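Local coordinates for protein UDP-L-Rhamnose Synthase (Acanthamoeba polyphaga mimivirus, PDB 7JID) that probably makes UDP-L-rhamnose as the NADP-dependent reductase of the pathway, holding the UDP-sugar beside the dinucleotide in a Rossmann-type fold, at residues Leu149-Asp154 / Asn159-Met164; Ser174-Ile179 / Glu283-Met288; Tyr72-Gly77 / Leu253-Ser258. All blocks are in the same frame, centred on the assembly; numbering follows the deposited sequence.

Contact 1 of 3, residues Leu149-Asp154 / Asn159-Met164. With AWU ([[(2~{R},3~{S},4~{R},5~{R})-5-[2,4-bis(oxidanylidene)pyrimidin-1-yl]-3,4-bis(oxidanyl)oxolan-2-yl]methoxy-oxidanyl-phosphoryl] [(2~{R},3~{R},4~{R},5~{R},6~{S})-6-methyl-3,4,5-tris(oxidanyl)oxan-2-yl] hydrogen phosphate), chain C.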
# COMPACT_ATOMS: atom_id res chain seq x y z
N LEU A 149 1.21 0.35 -9.18
CA LEU A 149 2.36 1.22 -8.85
C LEU A 149 3.53 0.86 -9.76
O LEU A 149 4.30 1.77 -10.18
CB LEU A 149 2.73 1.09 -7.37
CG LEU A 149 1.74 1.77 -6.43
CD1 LEU A 149 1.89 1.26 -5.01
CD2 LEU A 149 1.92 3.27 -6.50
N MET A 150 3.63 -0.40 -10.17
CA MET A 150 4.76 -0.82 -11.05
C MET A 150 4.65 -0.18 -12.43
O MET A 150 5.70 -0.03 -13.09
CB MET A 150 4.87 -2.34 -11.16
CG MET A 150 5.34 -2.99 -9.89
SD MET A 150 7.03 -2.48 -9.41
CE MET A 150 7.16 -3.35 -7.84
N HIS A 151 3.46 0.25 -12.84
CA HIS A 151 3.25 0.89 -14.16
C HIS A 151 3.93 2.26 -14.16
O HIS A 151 4.21 2.76 -15.25
CB HIS A 151 1.76 0.95 -14.48
CG HIS A 151 1.19 -0.35 -14.96
ND1 HIS A 151 0.92 -1.43 -14.09
CD2 HIS A 151 0.77 -0.75 -16.19
CE1 HIS A 151 0.42 -2.44 -14.80
NE2 HIS A 151 0.23 -1.99 -16.07
N PHE A 152 4.19 2.86 -13.00
CA PHE A 152 4.98 4.12 -12.90
C PHE A 152 6.47 3.87 -13.16
O PHE A 152 7.23 4.87 -13.27
CB PHE A 152 4.80 4.78 -11.53
CG PHE A 152 3.44 5.38 -11.37
CD1 PHE A 152 3.12 6.56 -12.01
CD2 PHE A 152 2.50 4.80 -10.56
CE1 PHE A 152 1.86 7.12 -11.86
CE2 PHE A 152 1.24 5.36 -10.39
CZ PHE A 152 0.91 6.51 -11.08
N PHE A 153 6.90 2.61 -13.30
CA PHE A 153 8.29 2.20 -13.57
C PHE A 153 8.38 1.41 -14.88
O PHE A 153 9.20 0.54 -15.00
CB PHE A 153 8.84 1.37 -12.40
CG PHE A 153 8.89 2.10 -11.09
CD1 PHE A 153 10.05 2.72 -10.67
CD2 PHE A 153 7.78 2.13 -10.26
CE1 PHE A 153 10.09 3.39 -9.46
CE2 PHE A 153 7.83 2.79 -9.04
CZ PHE A 153 8.99 3.40 -8.64
N ASP A 154 7.57 1.77 -15.86
CA ASP A 154 7.39 0.95 -17.09
C ASP A 154 8.70 0.83 -17.88
O ASP A 154 8.84 -0.15 -18.61
CB ASP A 154 6.27 1.55 -17.93
CG ASP A 154 5.77 0.58 -18.99
OD1 ASP A 154 5.22 -0.45 -18.62
OD2 ASP A 154 5.91 0.89 -20.19
N ASN A 159 7.54 -6.25 -14.78
CA ASN A 159 6.46 -6.69 -13.86
C ASN A 159 5.78 -7.91 -14.48
O ASN A 159 4.96 -7.76 -15.37
CB ASN A 159 5.56 -5.50 -13.54
CG ASN A 159 4.27 -5.92 -12.89
OD1 ASN A 159 4.30 -6.76 -11.99
ND2 ASN A 159 3.19 -5.27 -13.27
N LEU A 160 6.06 -9.08 -13.96
CA LEU A 160 5.54 -10.34 -14.54
C LEU A 160 4.36 -10.84 -13.68
O LEU A 160 4.51 -11.03 -12.46
CB LEU A 160 6.61 -11.42 -14.63
CG LEU A 160 7.79 -11.05 -15.53
CD1 LEU A 160 8.79 -12.17 -15.55
CD2 LEU A 160 7.33 -10.64 -16.92
N ARG A 161 3.18 -10.93 -14.28
CA ARG A 161 2.00 -11.48 -13.57
C ARG A 161 1.86 -12.99 -13.76
O ARG A 161 1.36 -13.49 -14.79
CB ARG A 161 0.78 -10.73 -14.11
CG ARG A 161 0.74 -9.25 -13.84
CD ARG A 161 -0.58 -8.78 -14.41
NE ARG A 161 -0.82 -7.37 -14.37
CZ ARG A 161 -1.62 -6.72 -15.21
NH1 ARG A 161 -2.14 -7.35 -16.26
NH2 ARG A 161 -1.83 -5.43 -15.02
N ILE A 162 2.35 -13.78 -12.78
CA ILE A 162 2.13 -15.25 -12.80
C ILE A 162 0.83 -15.53 -12.04
O ILE A 162 0.41 -14.69 -11.23
CB ILE A 162 3.32 -16.02 -12.22
CG1 ILE A 162 3.61 -15.61 -10.78
CG2 ILE A 162 4.52 -15.88 -13.15
CD1 ILE A 162 4.39 -16.69 -10.03
N ARG A 163 0.29 -16.69 -12.29
CA ARG A 163 -0.83 -17.19 -11.47
C ARG A 163 -0.65 -18.66 -11.19
O ARG A 163 -0.21 -19.41 -12.09
CB ARG A 163 -2.16 -17.00 -12.18
CG ARG A 163 -2.47 -15.55 -12.50
CD ARG A 163 -3.87 -15.36 -13.06
NE ARG A 163 -4.89 -15.59 -12.03
CZ ARG A 163 -5.91 -16.45 -12.08
NH1 ARG A 163 -6.00 -17.37 -13.01
NH2 ARG A 163 -6.78 -16.46 -11.10
N MET A 164 -1.16 -19.10 -10.04
CA MET A 164 -1.31 -20.55 -9.74
C MET A 164 -0.11 -21.33 -10.26
O MET A 164 -0.21 -22.32 -11.02
CB MET A 164 -2.59 -21.07 -10.40
CG MET A 164 -3.78 -20.27 -9.89
SD MET A 164 -5.30 -20.64 -10.75
CE MET A 164 -6.48 -19.85 -9.67
PA AWU C . -4.86 -21.90 -2.46
O1A AWU C . -5.69 -21.32 -1.38
O2A AWU C . -4.10 -23.18 -2.18
O3A AWU C . -3.62 -21.01 -3.03
PB AWU C . -3.48 -19.37 -2.97
O1B AWU C . -4.71 -18.58 -3.50
O2B AWU C . -2.91 -18.99 -1.59
O3B AWU C . -2.36 -19.23 -4.10
C5' AWU C . -0.17 -16.44 -4.83
O5' AWU C . -0.66 -17.70 -4.41
C4' AWU C . -0.21 -16.35 -6.35
O4' AWU C . 0.11 -15.02 -6.82
C3' AWU C . -1.59 -16.69 -6.80
O3' AWU C . -1.55 -16.89 -8.19
C2' AWU C . -2.12 -18.00 -6.23
C1' AWU C . -1.92 -18.08 -4.78
N1 AWU C . -9.02 -24.78 -3.66
C2 AWU C . -9.91 -25.84 -3.73
O2 AWU C . -10.25 -26.28 -4.84
N3 AWU C . -10.27 -26.46 -2.57
C4 AWU C . -9.91 -25.98 -1.35
O4 AWU C . -10.28 -26.64 -0.31
C5 AWU C . -9.01 -24.92 -1.27
C6 AWU C . -8.64 -24.25 -2.44
C1C AWU C . -8.58 -24.08 -4.90
C2C AWU C . -8.68 -22.55 -4.90
C3C AWU C . -7.55 -22.17 -5.89
C4C AWU C . -6.56 -23.25 -5.65
C5C AWU C . -5.32 -22.84 -4.88
C6' AWU C . 1.26 -16.38 -4.28
O2' AWU C . -1.32 -19.04 -6.74
O2C AWU C . -9.94 -22.19 -5.39
O3C AWU C . -7.98 -22.31 -7.23
O4C AWU C . -7.18 -24.27 -4.86
O5C AWU C . -5.78 -22.13 -3.71
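The helix-to-strand turn of the Rossmann-type domain, where helix 138-150 gives way to strand 157-162, sets Met150 and His151 against Asn159 and Arg161. The backbones come nearest at Met150 and Asn159, and there the contact is plain van der Waals: Met150 CB lies 4.0 Å from Asn159 ND2 and equally near Asn159 CB. Asn159 has CG anti to its main-chain N (chi1 167°), which carries the amide up against the helix end, where ND2 gives hydrogen bonds to Asp147 OD1 and Thr213 OG1. The second meeting is between polar groups that do not bond to each other. Arg161, extended from CG to NE, brings NH2 to the edge of the His151 ring, 3.7 Å from CE1, the two side chains crossing nearly at right angles with their planes 41° apart. Each is held from outside, His151 NE2 by Glu128 O, Arg161 NH2 by a salt bridge with Asp147 and NH1 by Asn215 and Thr127 O. Farther along 159-164 the chain leaves the strand for the UDP-sugar, and Met164 N donates to AWU O3' at 2.9 Å (164°), with a weak, bent second bond to O2' at 3.3 Å. Asp147 serves Asn159 and Arg161 with its carboxylate and His151 ND1 with its main-chain O; the carboxylate probably offsets the positive charge that Arg161 brings beside the imidazole, while at the other end a main-chain amide reads the sugar hydroxyls.

Contact 2 of 3, residues Ser174-Ile179 / Glu283-Met288. With AWU ([[(2~{R},3~{S},4~{R},5~{R})-5-[2,4-bis(oxidanylidene)pyrimidin-1-yl]-3,4-bis(oxidanyl)oxolan-2-yl]methoxy-oxidanyl-phosphoryl] [(2~{R},3~{R},4~{R},5~{R},6~{S})-6-methyl-3,4,5-tris(oxidanyl)oxan-2-yl] hydrogen phosphate), chain C.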
# COMPACT_ATOMS: atom_id res chain seq x y z
N SER A 174 3.28 -25.66 -4.96
CA SER A 174 2.89 -25.98 -6.35
C SER A 174 1.38 -26.24 -6.44
O SER A 174 0.82 -27.00 -5.64
CB SER A 174 3.65 -27.14 -6.91
OG SER A 174 3.18 -27.47 -8.19
N PHE A 175 0.71 -25.60 -7.39
CA PHE A 175 -0.77 -25.67 -7.51
C PHE A 175 -1.22 -27.14 -7.57
O PHE A 175 -2.23 -27.47 -6.95
CB PHE A 175 -1.21 -24.88 -8.74
CG PHE A 175 -2.68 -24.90 -9.04
CD1 PHE A 175 -3.50 -23.91 -8.52
CD2 PHE A 175 -3.21 -25.87 -9.88
CE1 PHE A 175 -4.84 -23.90 -8.86
CE2 PHE A 175 -4.57 -25.89 -10.17
CZ PHE A 175 -5.37 -24.90 -9.66
N ILE A 176 -0.57 -27.99 -8.36
CA ILE A 176 -0.99 -29.41 -8.53
C ILE A 176 -0.82 -30.12 -7.18
O ILE A 176 -1.79 -30.82 -6.77
CB ILE A 176 -0.22 -30.10 -9.66
CG1 ILE A 176 -0.57 -29.47 -11.01
CG2 ILE A 176 -0.48 -31.60 -9.62
CD1 ILE A 176 -0.00 -30.19 -12.22
N THR A 177 0.30 -29.93 -6.49
CA THR A 177 0.48 -30.56 -5.14
C THR A 177 -0.70 -30.14 -4.25
O THR A 177 -1.29 -31.00 -3.52
CB THR A 177 1.81 -30.18 -4.49
OG1 THR A 177 2.80 -30.39 -5.49
CG2 THR A 177 2.09 -31.01 -3.26
N LYS A 178 -1.00 -28.86 -4.25
CA LYS A 178 -2.07 -28.34 -3.38
C LYS A 178 -3.39 -29.01 -3.76
O LYS A 178 -4.05 -29.53 -2.83
CB LYS A 178 -2.11 -26.80 -3.44
CG LYS A 178 -0.92 -26.21 -2.69
CD LYS A 178 -1.04 -24.78 -2.30
CE LYS A 178 -1.04 -23.90 -3.51
NZ LYS A 178 -1.28 -22.49 -3.13
N ILE A 179 -3.79 -29.02 -5.04
CA ILE A 179 -5.18 -29.48 -5.34
C ILE A 179 -5.27 -31.00 -5.11
O ILE A 179 -6.36 -31.43 -4.71
CB ILE A 179 -5.70 -29.01 -6.71
CG1 ILE A 179 -4.95 -29.64 -7.89
CG2 ILE A 179 -5.71 -27.50 -6.73
CD1 ILE A 179 -5.65 -29.48 -9.21
N GLU A 283 2.21 -32.41 -20.52
CA GLU A 283 3.68 -32.64 -20.44
C GLU A 283 4.05 -32.80 -18.97
O GLU A 283 4.68 -33.84 -18.62
CB GLU A 283 4.47 -31.58 -21.21
CG GLU A 283 5.98 -31.73 -21.02
CD GLU A 283 6.88 -30.82 -21.85
OE1 GLU A 283 6.40 -30.23 -22.84
OE2 GLU A 283 8.07 -30.68 -21.49
N VAL A 284 3.67 -31.84 -18.11
CA VAL A 284 4.01 -31.86 -16.66
C VAL A 284 3.54 -33.15 -16.02
O VAL A 284 4.34 -33.79 -15.29
CB VAL A 284 3.43 -30.61 -15.95
CG1 VAL A 284 3.39 -30.70 -14.43
CG2 VAL A 284 4.20 -29.38 -16.38
N VAL A 285 2.26 -33.49 -16.17
CA VAL A 285 1.68 -34.69 -15.52
C VAL A 285 2.41 -35.95 -16.02
O VAL A 285 2.66 -36.84 -15.17
CB VAL A 285 0.16 -34.78 -15.76
CG1 VAL A 285 -0.41 -36.12 -15.30
CG2 VAL A 285 -0.53 -33.62 -15.06
N SER A 286 2.76 -36.02 -17.30
CA SER A 286 3.44 -37.22 -17.88
C SER A 286 4.77 -37.47 -17.15
O SER A 286 5.13 -38.67 -16.99
CB SER A 286 3.61 -37.09 -19.37
OG SER A 286 4.68 -36.21 -19.72
N LYS A 287 5.41 -36.41 -16.65
CA LYS A 287 6.78 -36.45 -16.06
C LYS A 287 6.74 -36.53 -14.53
O LYS A 287 7.81 -36.74 -13.94
CB LYS A 287 7.55 -35.21 -16.50
CG LYS A 287 7.82 -35.14 -17.99
CD LYS A 287 8.40 -33.84 -18.46
CE LYS A 287 8.77 -33.87 -19.92
NZ LYS A 287 9.68 -32.75 -20.25
N MET A 288 5.57 -36.37 -13.92
CA MET A 288 5.39 -36.17 -12.46
C MET A 288 5.62 -37.49 -11.73
O MET A 288 5.08 -38.49 -12.20
CB MET A 288 3.95 -35.78 -12.13
CG MET A 288 3.78 -34.35 -12.05
SD MET A 288 2.18 -34.01 -11.32
CE MET A 288 2.54 -32.26 -11.14
PA AWU C . -4.86 -21.90 -2.46
O1A AWU C . -5.69 -21.32 -1.38
O2A AWU C . -4.10 -23.18 -2.18
O3A AWU C . -3.62 -21.01 -3.03
PB AWU C . -3.48 -19.37 -2.97
O1B AWU C . -4.71 -18.58 -3.50
O2B AWU C . -2.91 -18.99 -1.59
O3B AWU C . -2.36 -19.23 -4.10
C5' AWU C . -0.17 -16.44 -4.83
O5' AWU C . -0.66 -17.70 -4.41
C4' AWU C . -0.21 -16.35 -6.35
O4' AWU C . 0.11 -15.02 -6.82
C3' AWU C . -1.59 -16.69 -6.80
O3' AWU C . -1.55 -16.89 -8.19
C2' AWU C . -2.12 -18.00 -6.23
C1' AWU C . -1.92 -18.08 -4.78
N1 AWU C . -9.02 -24.78 -3.66
C2 AWU C . -9.91 -25.84 -3.73
O2 AWU C . -10.25 -26.28 -4.84
N3 AWU C . -10.27 -26.46 -2.57
C4 AWU C . -9.91 -25.98 -1.35
O4 AWU C . -10.28 -26.64 -0.31
C5 AWU C . -9.01 -24.92 -1.27
C6 AWU C . -8.64 -24.25 -2.44
C1C AWU C . -8.58 -24.08 -4.90
C2C AWU C . -8.68 -22.55 -4.90
C3C AWU C . -7.55 -22.17 -5.89
C4C AWU C . -6.56 -23.25 -5.65
C5C AWU C . -5.32 -22.84 -4.88
C6' AWU C . 1.26 -16.38 -4.28
O2' AWU C . -1.32 -19.04 -6.74
O2C AWU C . -9.94 -22.19 -5.39
O3C AWU C . -7.98 -22.31 -7.23
O4C AWU C . -7.18 -24.27 -4.86
O5C AWU C . -5.78 -22.13 -3.71
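Ile176 of helix 175-181 and Met288, just past helix 277-287, form the tight part of this contact. The Met288 methyl presses on both branches of the isoleucine, with CE 3.4 Å from Ile176 CG2 and 3.5 Å from Ile176 CD1, closer than carbon atoms usually pack. Met288 reaches this spot with an extended chain beyond CG and a chi1 of -94°, well away from a staggered value, which suggests some strain. The packing slackens toward the helix proper: Ile176 CD1 is 4.1 Å from Val284 CG1, the two side chains running past each other in opposite directions, and Val285 barely touches. Ile231 of helix 224-234 covers Ile176 and Val285, so three helices share the apolar seam. The far side of 283-288 is open to solvent and polar. There Ser286 OG gives a hydrogen bond to Glu283 O, one turn back, and Lys287 NZ forms a salt bridge with Glu283 OE2 at 2.9 Å, meeting the oxygen on its anti side. The other flank of helix 175-181 faces the ligand. Lys178 bends at chi3 (-67°) to bring NZ 2.8 Å from AWU O3A, the oxygen bridging the two phosphorus atoms, and 3.1 Å from O2A, while Phe175 CE1 rests 3.7 Å from ribose carbon C4C. One short helix therefore has two chemistries: a methyl-lined side fastened to the C-terminal helix, and a side whose ammonium group would offset the negative charge of the diphosphate.

Contact 3 of 3, residues Tyr72-Gly77 / Leu253-Ser258; sequences YLEQSG and LKADRS. With AWU ([[(2~{R},3~{S},4~{R},5~{R})-5-[2,4-bis(oxidanylidene)pyrimidin-1-yl]-3,4-bis(oxidanyl)oxolan-2-yl]methoxy-oxidanyl-phosphoryl] [(2~{R},3~{R},4~{R},5~{R},6~{S})-6-methyl-3,4,5-tris(oxidanyl)oxan-2-yl] hydrogen phosphate), chain C.
Van der Waals contact alone joins the two loops directly, through Glu74, Lys254 and Ala255. Glu74 CB and Lys254 CB lie 3.9 Å apart, and Glu74, bent at chi2 (-60°), folds its carboxylate alongside the alanine, so that OE2 comes 3.4 Å from Ala255 CB. Lys254 turns its chain away from this patch and carries its ammonium group into an exposed position. Hydrogen bonds act within each loop or reach beyond it. Gln75 NE2 donates to Tyr72 O at 3.1 Å, in the carbonyl plane and on a lone pair, which closes the turn; Arg257 N meets Asp256 OD1 at 2.8 Å from above the carboxylate plane. Glu74 OE2 takes the amide of Ser138, at the start of helix 138-150, so the oxygen that touches Ala255 is satisfied there. Charged and polar contacts gather round Arg257. Its NE and NH2 both point at one phosphate oxygen, AWU O1A, at 2.9 and 2.8 Å, a forked grip along the guanidinium edge. NH1 bonds Asp256 O at 3.2 Å and forms a salt bridge with Asp71, whose other oxygen accepts Lys254 N; this acid ties the ligand-binding arginine to the backbone of its own loop. Apolar cover comes from Leu253 CD1, 3.8 Å above the centre of one guanidinium face, which with the bonds along the rim should keep the group from rotating. Such an arginine, held in orientation by a second-shell acid and turned edge-on to the phosphate at PA, belongs to the diphosphate part of the nucleotide-sugar pocket in this extended short-chain dehydrogenase/reductase fold.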
# COMPACT_ATOMS: atom_id res chain seq x y z
N TYR A 72 -3.56 -16.61 5.35
CA TYR A 72 -2.65 -16.21 6.44
C TYR A 72 -2.84 -14.71 6.65
O TYR A 72 -2.82 -14.22 7.79
CB TYR A 72 -1.21 -16.56 6.07
CG TYR A 72 -0.18 -15.91 6.96
CD1 TYR A 72 0.56 -14.81 6.54
CD2 TYR A 72 0.06 -16.42 8.21
CE1 TYR A 72 1.47 -14.19 7.37
CE2 TYR A 72 0.98 -15.83 9.05
CZ TYR A 72 1.72 -14.74 8.63
OH TYR A 72 2.61 -14.16 9.51
N LEU A 73 -2.97 -13.93 5.56
CA LEU A 73 -2.99 -12.44 5.65
C LEU A 73 -4.30 -11.89 6.17
O LEU A 73 -4.35 -10.69 6.42
CB LEU A 73 -2.69 -11.81 4.29
CG LEU A 73 -1.36 -12.24 3.67
CD1 LEU A 73 -1.31 -11.87 2.20
CD2 LEU A 73 -0.23 -11.61 4.45
N GLU A 74 -5.34 -12.72 6.36
CA GLU A 74 -6.66 -12.20 6.80
C GLU A 74 -6.71 -12.05 8.33
O GLU A 74 -7.62 -11.36 8.82
CB GLU A 74 -7.78 -13.10 6.27
CG GLU A 74 -7.75 -13.26 4.76
CD GLU A 74 -7.91 -11.96 3.99
OE1 GLU A 74 -8.28 -10.93 4.62
OE2 GLU A 74 -7.65 -11.94 2.75
N GLN A 75 -5.74 -12.62 9.04
CA GLN A 75 -5.68 -12.58 10.53
C GLN A 75 -5.38 -11.16 11.02
O GLN A 75 -4.55 -10.44 10.41
CB GLN A 75 -4.56 -13.46 11.06
CG GLN A 75 -4.55 -14.88 10.54
CD GLN A 75 -3.39 -15.60 11.16
OE1 GLN A 75 -3.46 -16.02 12.33
NE2 GLN A 75 -2.29 -15.71 10.42
N SER A 76 -6.00 -10.76 12.13
CA SER A 76 -5.71 -9.46 12.80
C SER A 76 -4.21 -9.35 13.06
O SER A 76 -3.60 -10.33 13.49
CB SER A 76 -6.50 -9.31 14.07
OG SER A 76 -6.48 -7.94 14.46
N GLY A 77 -3.59 -8.24 12.67
CA GLY A 77 -2.15 -8.01 12.89
C GLY A 77 -1.31 -8.36 11.69
O GLY A 77 -0.09 -8.11 11.75
N LEU A 253 -13.09 -20.95 3.57
CA LEU A 253 -11.78 -20.23 3.51
C LEU A 253 -11.90 -18.88 4.23
O LEU A 253 -13.02 -18.39 4.45
CB LEU A 253 -11.34 -20.03 2.05
CG LEU A 253 -11.18 -21.29 1.21
CD1 LEU A 253 -10.65 -20.96 -0.16
CD2 LEU A 253 -10.28 -22.28 1.94
N LYS A 254 -10.78 -18.23 4.57
CA LYS A 254 -10.84 -16.89 5.21
C LYS A 254 -11.03 -15.79 4.16
O LYS A 254 -11.26 -14.65 4.53
CB LYS A 254 -9.55 -16.58 5.98
CG LYS A 254 -9.19 -17.59 7.06
CD LYS A 254 -10.32 -18.01 7.97
CE LYS A 254 -9.87 -19.06 8.97
NZ LYS A 254 -11.00 -19.86 9.49
N ALA A 255 -10.84 -16.10 2.88
CA ALA A 255 -10.91 -15.10 1.79
C ALA A 255 -11.39 -15.82 0.53
O ALA A 255 -11.25 -17.07 0.43
CB ALA A 255 -9.54 -14.48 1.58
N ASP A 256 -11.89 -15.07 -0.43
CA ASP A 256 -12.20 -15.59 -1.77
C ASP A 256 -10.90 -15.77 -2.58
O ASP A 256 -9.80 -15.59 -2.03
CB ASP A 256 -13.12 -14.62 -2.50
CG ASP A 256 -14.00 -15.21 -3.60
OD1 ASP A 256 -13.86 -16.42 -3.92
OD2 ASP A 256 -14.84 -14.45 -4.13
N ARG A 257 -11.06 -16.29 -3.79
CA ARG A 257 -9.94 -16.60 -4.72
C ARG A 257 -10.24 -15.99 -6.08
O ARG A 257 -11.39 -15.92 -6.55
CB ARG A 257 -9.63 -18.10 -4.82
CG ARG A 257 -9.18 -18.79 -3.54
CD ARG A 257 -7.91 -18.21 -3.01
NE ARG A 257 -7.36 -18.97 -1.90
CZ ARG A 257 -7.54 -18.71 -0.62
NH1 ARG A 257 -8.33 -17.72 -0.22
NH2 ARG A 257 -6.90 -19.45 0.27
N SER A 258 -9.18 -15.46 -6.70
CA SER A 258 -9.22 -14.85 -8.04
C SER A 258 -9.39 -15.96 -9.09
O SER A 258 -8.69 -16.99 -9.03
CB SER A 258 -7.92 -14.16 -8.29
OG SER A 258 -7.81 -13.69 -9.61
PA AWU C . -4.86 -21.90 -2.46
O1A AWU C . -5.69 -21.32 -1.38
O2A AWU C . -4.10 -23.18 -2.18
O3A AWU C . -3.62 -21.01 -3.03
PB AWU C . -3.48 -19.37 -2.97
O1B AWU C . -4.71 -18.58 -3.50
O2B AWU C . -2.91 -18.99 -1.59
O3B AWU C . -2.36 -19.23 -4.10
C5' AWU C . -0.17 -16.44 -4.83
O5' AWU C . -0.66 -17.70 -4.41
C4' AWU C . -0.21 -16.35 -6.35
O4' AWU C . 0.11 -15.02 -6.82
C3' AWU C . -1.59 -16.69 -6.80
O3' AWU C . -1.55 -16.89 -8.19
C2' AWU C . -2.12 -18.00 -6.23
C1' AWU C . -1.92 -18.08 -4.78
N1 AWU C . -9.02 -24.78 -3.66
C2 AWU C . -9.91 -25.84 -3.73
O2 AWU C . -10.25 -26.28 -4.84
N3 AWU C . -10.27 -26.46 -2.57
C4 AWU C . -9.91 -25.98 -1.35
O4 AWU C . -10.28 -26.64 -0.31
C5 AWU C . -9.01 -24.92 -1.27
C6 AWU C . -8.64 -24.25 -2.44
C1C AWU C . -8.58 -24.08 -4.90
C2C AWU C . -8.68 -22.55 -4.90
C3C AWU C . -7.55 -22.17 -5.89
C4C AWU C . -6.56 -23.25 -5.65
C5C AWU C . -5.32 -22.84 -4.88
C6' AWU C . 1.26 -16.38 -4.28
O2' AWU C . -1.32 -19.04 -6.74
O2C AWU C . -9.94 -22.19 -5.39
O3C AWU C . -7.98 -22.31 -7.23
O4C AWU C . -7.18 -24.27 -4.86
O5C AWU C . -5.78 -22.13 -3.71

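Contacts 1 and 2 are buried, whereas contact 3 lies partly at the surface, between two loops. Their chemistry follows: polar groups shared round an acid on helix 138-150, against an inner strand of the central parallel sheet, in contact 1; methyl packing between helices in contact 2; thin aliphatic contact beside a charged site in contact 3. All three reach the same UDP-sugar, by a main-chain amide, a lysine and an arginine in turn. Contact 1 touches both others: Met164 CB packs on Phe175 CD1 at 3.5 Å, and Arg163 NH2 lies 2.9 Å from Ser258 O; contacts 2 and 3 stay about 7 Å apart at their nearest atoms. Helix 138-150 links contacts 1 and 3.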